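Local coordinates for LupI (Flavobacterium sp. YS-80-122, PDB 6IY4), which probably inhibits metalloendopeptidases, acting as a small periplasmic beta-barrel-type inhibitor of the Inh family against a cold-adapted marine protease, at residues A[8-13]-A[24-29]; A[29-34]-A[47-52]; A[41-46]-A[57-62]. All blocks are in the same frame, centred on the assembly; numbering follows the deposited sequence.

Contact 1: residues A[8-13]-A[24-29]; sequences GSWTFY and VTLKKD. Unlike the reference sequence in segment 24-29: Leu-26 (reference Ser).
Trp-10 and Phe-12 carry CG anti to the carbonyl carbon, with chi1 at -71° in each, which lays each ring toward the neighbouring strand, where Leu-26 and Val-24 meet them. Leu-26 has its CG on the same side, beside its own backbone N, and thus brings its methyls to the CD1-NE1 side of the indole. The frame for these groups is an antiparallel beta hairpin, strands 8-14 and 22-26, within the inhibitor's antiparallel sheet; 22-26 is one of its two outermost strands in this chain.

The hairpin illustrates how backbone pairing sets side-chain neighbours. Gly-8 with Leu-26 and Trp-10 with Val-24 are hydrogen-bonded pairs, each closed by two reciprocal N-H...O bonds, whereas Ser-9 with Thr-25 between them is a non-hydrogen-bonded pair. In the outermost bond Gly-8 N gives to Leu-26 O at 2.8 Å; the return bond runs from Leu-26 N to Gly-8 O. The same Gly-8 O also receives a CA-H...O contact from Thr-25. At the other end Val-24 N reaches Trp-10 O with an N-H...O angle of 167°, an almost straight bond.

Alternation sends Ser-9 and Thr-25 to the more open face and Trp-10, Val-24 and Leu-26 to the buried one, where Phe-12 joins them. Leu-26 approaches the pyrrole end of the indole obliquely with both methyls: CD1 lies 3.8 Å from Trp-10 CD1, and CD2 lies 4.1 Å from Trp-10 NE1. That nitrogen is itself bound to Val-6 O in helix 3-6, which helps to fix the ring's rotation, while Met-90 of strand 86-92 touches both aromatic side chains. On Val-24, CB and CG2 lie obliquely against the CD1 and CE1 atoms of Phe-12, with Val-24 CB 3.9 Å from Phe-12 CE1.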
# COMPACT_ATOMS: atom_id res chain seq x y z
N GLY A 8 -1.89 -5.85 9.13
CA GLY A 8 -0.86 -5.59 10.13
C GLY A 8 -0.01 -4.41 9.75
O GLY A 8 -0.44 -3.55 8.95
N SER A 9 1.15 -4.34 10.38
CA SER A 9 2.10 -3.22 10.22
C SER A 9 2.86 -3.29 8.89
O SER A 9 3.51 -4.33 8.60
CB SER A 9 3.06 -3.18 11.36
OG SER A 9 3.85 -2.02 11.26
N TRP A 10 2.82 -2.24 8.10
CA TRP A 10 3.53 -2.17 6.81
C TRP A 10 4.29 -0.86 6.73
O TRP A 10 3.75 0.18 7.12
CB TRP A 10 2.56 -2.29 5.64
CG TRP A 10 1.97 -3.65 5.46
CD1 TRP A 10 0.86 -4.15 6.10
CD2 TRP A 10 2.45 -4.71 4.61
NE1 TRP A 10 0.62 -5.42 5.69
CE2 TRP A 10 1.55 -5.79 4.79
CE3 TRP A 10 3.52 -4.84 3.71
CZ2 TRP A 10 1.71 -6.98 4.07
CZ3 TRP A 10 3.65 -6.01 3.00
CH2 TRP A 10 2.76 -7.06 3.19
N THR A 11 5.44 -0.91 6.09
CA THR A 11 6.28 0.27 5.86
C THR A 11 6.29 0.57 4.37
O THR A 11 6.56 -0.36 3.57
CB THR A 11 7.69 0.04 6.37
OG1 THR A 11 7.56 -0.26 7.77
CG2 THR A 11 8.53 1.27 6.18
N PHE A 12 5.91 1.79 4.03
CA PHE A 12 5.81 2.28 2.65
C PHE A 12 6.97 3.24 2.39
O PHE A 12 7.24 4.11 3.23
CB PHE A 12 4.50 3.03 2.43
CG PHE A 12 3.26 2.18 2.41
CD1 PHE A 12 2.69 1.75 3.60
CD2 PHE A 12 2.65 1.84 1.23
CE1 PHE A 12 1.53 1.00 3.59
CE2 PHE A 12 1.51 1.05 1.22
CZ PHE A 12 0.95 0.65 2.41
N TYR A 13 7.51 3.15 1.19
CA TYR A 13 8.50 4.14 0.71
C TYR A 13 8.60 4.07 -0.81
O TYR A 13 8.28 3.03 -1.41
CB TYR A 13 9.86 3.91 1.35
CG TYR A 13 10.54 2.60 1.06
CD1 TYR A 13 10.27 1.50 1.85
CD2 TYR A 13 11.42 2.47 0.02
CE1 TYR A 13 10.89 0.29 1.60
CE2 TYR A 13 12.04 1.25 -0.25
CZ TYR A 13 11.79 0.18 0.57
OH TYR A 13 12.39 -1.03 0.34
N VAL A 24 2.29 2.20 8.37
CA VAL A 24 0.81 2.29 8.30
C VAL A 24 0.29 0.93 8.76
O VAL A 24 0.81 -0.07 8.30
CB VAL A 24 0.31 2.60 6.89
CG1 VAL A 24 -1.21 2.66 6.83
CG2 VAL A 24 0.93 3.87 6.35
N THR A 25 -0.74 0.92 9.58
CA THR A 25 -1.47 -0.32 9.87
C THR A 25 -2.56 -0.56 8.82
O THR A 25 -3.40 0.34 8.60
CB THR A 25 -2.13 -0.29 11.25
OG1 THR A 25 -1.13 -0.00 12.21
CG2 THR A 25 -2.77 -1.62 11.54
N LEU A 26 -2.54 -1.75 8.23
CA LEU A 26 -3.64 -2.30 7.41
C LEU A 26 -4.51 -3.07 8.38
O LEU A 26 -4.07 -4.09 8.89
CB LEU A 26 -3.12 -3.16 6.26
CG LEU A 26 -2.79 -2.41 4.98
CD1 LEU A 26 -1.62 -1.42 5.17
CD2 LEU A 26 -2.48 -3.40 3.87
N LYS A 27 -5.64 -2.47 8.70
CA LYS A 27 -6.59 -3.03 9.68
C LYS A 27 -7.31 -4.24 9.06
O LYS A 27 -7.58 -4.26 7.86
CB LYS A 27 -7.50 -1.90 10.16
CG LYS A 27 -6.77 -0.77 10.86
CD LYS A 27 -7.62 -0.02 11.84
CE LYS A 27 -8.02 1.36 11.36
NZ LYS A 27 -8.64 2.12 12.47
N LYS A 28 -7.66 -5.21 9.88
CA LYS A 28 -8.34 -6.47 9.44
C LYS A 28 -9.65 -6.21 8.69
O LYS A 28 -9.99 -7.05 7.84
CB LYS A 28 -8.55 -7.35 10.66
CG LYS A 28 -7.27 -8.07 11.07
CD LYS A 28 -7.46 -9.22 12.03
CE LYS A 28 -8.05 -10.44 11.36
NZ LYS A 28 -7.64 -11.69 12.05
N ASP A 29 -10.28 -5.07 8.92
CA ASP A 29 -11.56 -4.67 8.27
C ASP A 29 -11.31 -3.90 6.96
O ASP A 29 -12.24 -3.26 6.43
CB ASP A 29 -12.42 -3.87 9.25
CG ASP A 29 -11.93 -2.46 9.49
OD1 ASP A 29 -10.81 -2.12 9.03
OD2 ASP A 29 -12.68 -1.69 10.09

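Contact 2: residues A[29-34]-A[47-52]; sequences DRTFSA and PTTWSP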
# COMPACT_ATOMS: atom_id res chain seq x y z
N ASP A 29 -10.28 -5.07 8.92
CA ASP A 29 -11.56 -4.67 8.27
C ASP A 29 -11.31 -3.90 6.96
O ASP A 29 -12.24 -3.26 6.43
CB ASP A 29 -12.42 -3.87 9.25
CG ASP A 29 -11.93 -2.46 9.49
OD1 ASP A 29 -10.81 -2.12 9.03
OD2 ASP A 29 -12.68 -1.69 10.09
N ARG A 30 -10.08 -3.96 6.45
CA ARG A 30 -9.66 -3.44 5.13
C ARG A 30 -9.67 -1.90 5.12
O ARG A 30 -9.77 -1.34 4.05
CB ARG A 30 -10.48 -4.15 4.04
CG ARG A 30 -10.14 -5.63 3.91
CD ARG A 30 -10.59 -6.25 2.62
NE ARG A 30 -12.03 -6.05 2.48
CZ ARG A 30 -12.62 -5.15 1.69
NH1 ARG A 30 -11.91 -4.34 0.91
NH2 ARG A 30 -13.94 -5.03 1.68
N THR A 31 -9.44 -1.25 6.24
CA THR A 31 -9.11 0.17 6.34
C THR A 31 -7.67 0.32 6.78
O THR A 31 -6.94 -0.68 6.87
CB THR A 31 -10.07 0.89 7.29
OG1 THR A 31 -9.94 0.34 8.59
CG2 THR A 31 -11.48 0.69 6.81
N PHE A 32 -7.26 1.56 6.97
CA PHE A 32 -5.90 1.91 7.39
C PHE A 32 -5.91 2.75 8.65
O PHE A 32 -6.87 3.44 8.88
CB PHE A 32 -5.22 2.79 6.35
CG PHE A 32 -5.19 2.23 4.96
CD1 PHE A 32 -4.18 1.37 4.56
CD2 PHE A 32 -6.15 2.61 4.03
CE1 PHE A 32 -4.15 0.91 3.25
CE2 PHE A 32 -6.11 2.14 2.73
CZ PHE A 32 -5.09 1.31 2.34
N SER A 33 -4.84 2.70 9.40
CA SER A 33 -4.60 3.70 10.45
C SER A 33 -4.42 5.09 9.79
O SER A 33 -4.21 5.20 8.57
CB SER A 33 -3.43 3.29 11.29
OG SER A 33 -2.23 3.35 10.56
N ALA A 34 -4.58 6.14 10.59
CA ALA A 34 -4.57 7.55 10.12
C ALA A 34 -3.27 7.90 9.40
O ALA A 34 -3.30 8.83 8.54
CB ALA A 34 -4.78 8.45 11.32
N PRO A 47 -5.59 6.44 -0.55
CA PRO A 47 -6.37 5.24 -0.29
C PRO A 47 -7.16 5.28 1.02
O PRO A 47 -6.64 5.87 2.01
CB PRO A 47 -5.30 4.15 -0.13
CG PRO A 47 -4.00 4.75 -0.56
CD PRO A 47 -4.14 6.24 -0.37
N THR A 48 -8.38 4.77 1.01
CA THR A 48 -9.22 4.64 2.22
C THR A 48 -9.46 3.17 2.54
O THR A 48 -9.77 2.87 3.71
CB THR A 48 -10.55 5.40 2.09
OG1 THR A 48 -11.27 4.90 0.96
CG2 THR A 48 -10.32 6.89 1.94
N THR A 49 -9.40 2.26 1.55
CA THR A 49 -9.54 0.83 1.81
C THR A 49 -8.54 0.05 0.96
O THR A 49 -7.81 0.64 0.16
CB THR A 49 -10.95 0.30 1.58
OG1 THR A 49 -11.30 0.42 0.20
CG2 THR A 49 -11.97 1.06 2.41
N TRP A 50 -8.46 -1.23 1.24
CA TRP A 50 -7.55 -2.12 0.49
C TRP A 50 -8.22 -3.46 0.28
O TRP A 50 -9.09 -3.84 1.03
CB TRP A 50 -6.19 -2.23 1.20
CG TRP A 50 -6.27 -2.71 2.61
CD1 TRP A 50 -6.39 -1.97 3.75
CD2 TRP A 50 -6.15 -4.08 3.04
NE1 TRP A 50 -6.39 -2.78 4.84
CE2 TRP A 50 -6.23 -4.09 4.44
CE3 TRP A 50 -6.02 -5.31 2.37
CZ2 TRP A 50 -6.16 -5.26 5.19
CZ3 TRP A 50 -5.91 -6.47 3.11
CH2 TRP A 50 -6.00 -6.45 4.51
N SER A 51 -7.71 -4.21 -0.70
CA SER A 51 -8.24 -5.55 -1.00
C SER A 51 -7.15 -6.39 -1.61
O SER A 51 -6.54 -6.01 -2.60
CB SER A 51 -9.41 -5.46 -1.93
OG SER A 51 -10.04 -6.72 -2.03
N PRO A 52 -6.90 -7.59 -1.06
CA PRO A 52 -5.88 -8.46 -1.63
C PRO A 52 -6.41 -9.08 -2.92
O PRO A 52 -7.61 -9.21 -3.08
CB PRO A 52 -5.65 -9.54 -0.57
CG PRO A 52 -6.71 -9.35 0.46
CD PRO A 52 -7.56 -8.15 0.12
O HOH W 1 -8.91 3.91 6.07
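Arg-30 crosses Trp-50 in a contact that shows how a loop can pair with a sheet-edge strand without becoming a strand itself. Segment 29-34 runs beside strand 49-53, near a classic beta bulge where Thr-48 and Thr-49 both face Ile-60.

From CB outward, Arg-30 wraps round a single carbonyl. CB lies 3.3 Å from Trp-50 O, and CG stays near that oxygen while passing the indole's CZ2. CD is again close to the oxygen; the bend there (chi3 -56°) turns the guanidinium back, so that NH1 bonds Trp-50 O at 2.9 Å. The oxygen sits at the guanidinium's edge, whereas NH1 stands above the carbonyl plane. Behind CB, Arg-30 CA lies over the five-membered ring of Trp-50, 3.7 Å from its centroid, a CH-pi contact.

The backbone adds Trp-50 N to Arg-30 O, and Trp-50 NE1 reaches Thr-31 O at 3.0 Å, the acceptor lying in the indole plane. Phe-32 meets the indole obliquely, its CE1 3.7 Å from Trp-50 CD1, and lays CE2 against Pro-47 CB. A water links Phe-32 N to Thr-48 O. Within the loop, Asp-29 OD1 takes Thr-31 N in an Asx turn and Thr-31 OG1 through its syn lone pair.

The buried indole is therefore held by an in-plane N-H bond and by contact over a face, two restraints that together limit its tilt and rotation, while the cationic group, bonded to the strand's carbonyl, probably polarises it.

Contact 3: residues A[41-46]-A[57-62]; sequences AWLGRT and LLLIGK
Leu-43 and Leu-59 meet methyl to methyl, one of the few direct touches between the irregular loop 41-46 and the end of strand 56-60.

The apolar part is this pair. Leu-43 CD1 lies 4.3 Å from Leu-59 CD1, and both side chains leave the backbone toward the other segment. Around them the core of the inhibitor's sheet closes in: Leu-43 touches Leu-68 of strand 66-74, and Leu-59 packs on Phe-32, Pro-47 and Trp-50.

A second kind of contact is side chain against backbone. Arg-45 extends its aliphatic chain with CG anti to the backbone N (chi1 -167°) and sets CD 3.7 Å from Gly-61 CA. The methylene occupies the side of Gly-61 on which a CB would point, so the close approach depends on glycine. The carbonyl Thr-46 O lies 3.7 Å from the same Gly-61 CA.

Polar bonds between the two segments are absent, and two polar atoms of Arg-45 turn to strand 66-74: its O accepts from Ser-67 OG, and its NE makes a weak bond to Gln-66 O. Cohesion here rests on van der Waals packing: the arginine contributes methylenes, while its NH1 forms a long, weak ion pair with Asp-63 OD1.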
# COMPACT_ATOMS: atom_id res chain seq x y z
N ALA A 41 1.50 12.16 -0.53
CA ALA A 41 2.72 12.74 -1.14
C ALA A 41 3.08 11.95 -2.39
O ALA A 41 3.82 12.49 -3.26
CB ALA A 41 3.85 12.71 -0.15
N TRP A 42 2.59 10.71 -2.53
CA TRP A 42 3.15 9.76 -3.53
C TRP A 42 2.09 9.35 -4.57
O TRP A 42 2.45 8.99 -5.71
CB TRP A 42 3.72 8.53 -2.81
CG TRP A 42 4.86 8.83 -1.89
CD1 TRP A 42 5.81 9.80 -2.05
CD2 TRP A 42 5.20 8.14 -0.68
NE1 TRP A 42 6.72 9.75 -1.03
CE2 TRP A 42 6.36 8.76 -0.16
CE3 TRP A 42 4.66 7.07 0.02
CZ2 TRP A 42 6.97 8.34 1.02
CZ3 TRP A 42 5.25 6.67 1.19
CH2 TRP A 42 6.39 7.30 1.69
N LEU A 43 0.83 9.32 -4.18
CA LEU A 43 -0.27 8.83 -5.04
C LEU A 43 -1.21 10.00 -5.34
O LEU A 43 -1.45 10.82 -4.41
CB LEU A 43 -1.00 7.70 -4.30
CG LEU A 43 -0.17 6.47 -3.92
CD1 LEU A 43 -0.99 5.50 -3.11
CD2 LEU A 43 0.41 5.79 -5.15
N GLY A 44 -1.78 9.98 -6.54
CA GLY A 44 -2.82 10.94 -6.97
C GLY A 44 -4.09 10.81 -6.16
O GLY A 44 -4.75 11.82 -5.86
N ARG A 45 -4.42 9.58 -5.77
CA ARG A 45 -5.67 9.24 -5.07
C ARG A 45 -5.28 8.68 -3.72
O ARG A 45 -4.57 7.69 -3.72
CB ARG A 45 -6.44 8.25 -5.93
CG ARG A 45 -7.87 8.08 -5.45
CD ARG A 45 -8.58 6.93 -6.14
NE ARG A 45 -8.63 7.17 -7.58
CZ ARG A 45 -9.40 8.08 -8.18
NH1 ARG A 45 -10.18 8.90 -7.48
NH2 ARG A 45 -9.38 8.16 -9.51
N THR A 46 -5.65 9.31 -2.62
CA THR A 46 -5.33 8.82 -1.26
C THR A 46 -6.18 7.58 -0.96
O THR A 46 -7.39 7.63 -1.08
CB THR A 46 -5.61 9.91 -0.23
OG1 THR A 46 -4.67 10.96 -0.50
CG2 THR A 46 -5.43 9.40 1.18
N LEU A 57 -2.14 -6.59 -4.48
CA LEU A 57 -2.94 -5.84 -3.53
C LEU A 57 -3.50 -4.60 -4.20
O LEU A 57 -2.74 -3.90 -4.90
CB LEU A 57 -2.03 -5.46 -2.36
CG LEU A 57 -2.67 -4.62 -1.25
CD1 LEU A 57 -3.72 -5.44 -0.54
CD2 LEU A 57 -1.65 -4.15 -0.24
N LEU A 58 -4.75 -4.26 -3.92
CA LEU A 58 -5.37 -3.01 -4.41
C LEU A 58 -5.50 -2.05 -3.25
O LEU A 58 -6.05 -2.45 -2.25
CB LEU A 58 -6.77 -3.27 -4.96
CG LEU A 58 -6.82 -3.91 -6.33
CD1 LEU A 58 -8.23 -4.41 -6.57
CD2 LEU A 58 -6.43 -2.94 -7.44
N LEU A 59 -4.99 -0.86 -3.44
CA LEU A 59 -5.29 0.30 -2.58
C LEU A 59 -6.40 1.06 -3.29
O LEU A 59 -6.27 1.31 -4.50
CB LEU A 59 -4.06 1.17 -2.41
CG LEU A 59 -2.77 0.48 -1.95
CD1 LEU A 59 -1.70 1.51 -1.72
CD2 LEU A 59 -3.02 -0.37 -0.70
N ILE A 60 -7.45 1.39 -2.56
CA ILE A 60 -8.71 1.89 -3.18
C ILE A 60 -9.04 3.24 -2.57
O ILE A 60 -8.98 3.34 -1.36
CB ILE A 60 -9.79 0.84 -2.98
CG1 ILE A 60 -9.36 -0.49 -3.61
CG2 ILE A 60 -11.10 1.31 -3.59
CD1 ILE A 60 -10.29 -1.66 -3.30
N GLY A 61 -9.47 4.18 -3.39
CA GLY A 61 -9.80 5.54 -2.93
C GLY A 61 -11.22 5.62 -2.42
O GLY A 61 -11.97 4.62 -2.41
N LYS A 62 -11.62 6.81 -1.98
CA LYS A 62 -12.89 6.95 -1.24
C LYS A 62 -14.08 6.63 -2.16
O LYS A 62 -15.13 6.21 -1.64
CB LYS A 62 -13.05 8.36 -0.66
CG LYS A 62 -14.22 8.48 0.31
CD LYS A 62 -14.39 9.85 0.94
CE LYS A 62 -13.14 10.38 1.60
NZ LYS A 62 -13.46 11.22 2.77

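In the fold
Strand 22-26 at one edge of the sheet and strand 49-53 at the other are connected by a long loop that includes 29-34; contacts 1 and 2 share Asp-29 and follow in series. Contact 1 is regular strand pairing with Trp-10, Phe-12, Val-24 and Leu-26 buried; contact 2 replaces most of that regularity with side-chain bonds and a water, burying Phe-32, Pro-47 and Trp-50. They meet where Leu-26 CB packs on Trp-50 NE1. Segments of contacts 2 and 3 alternate along the chain, and strands 49-53 and 56-60 pair, probably through Ser-51 O and Leu-58 N. Contact 3, without hydrogen bonds, is the most open, in Arg-45 and Lys-62, with its leucine pair and Gly-61 buried.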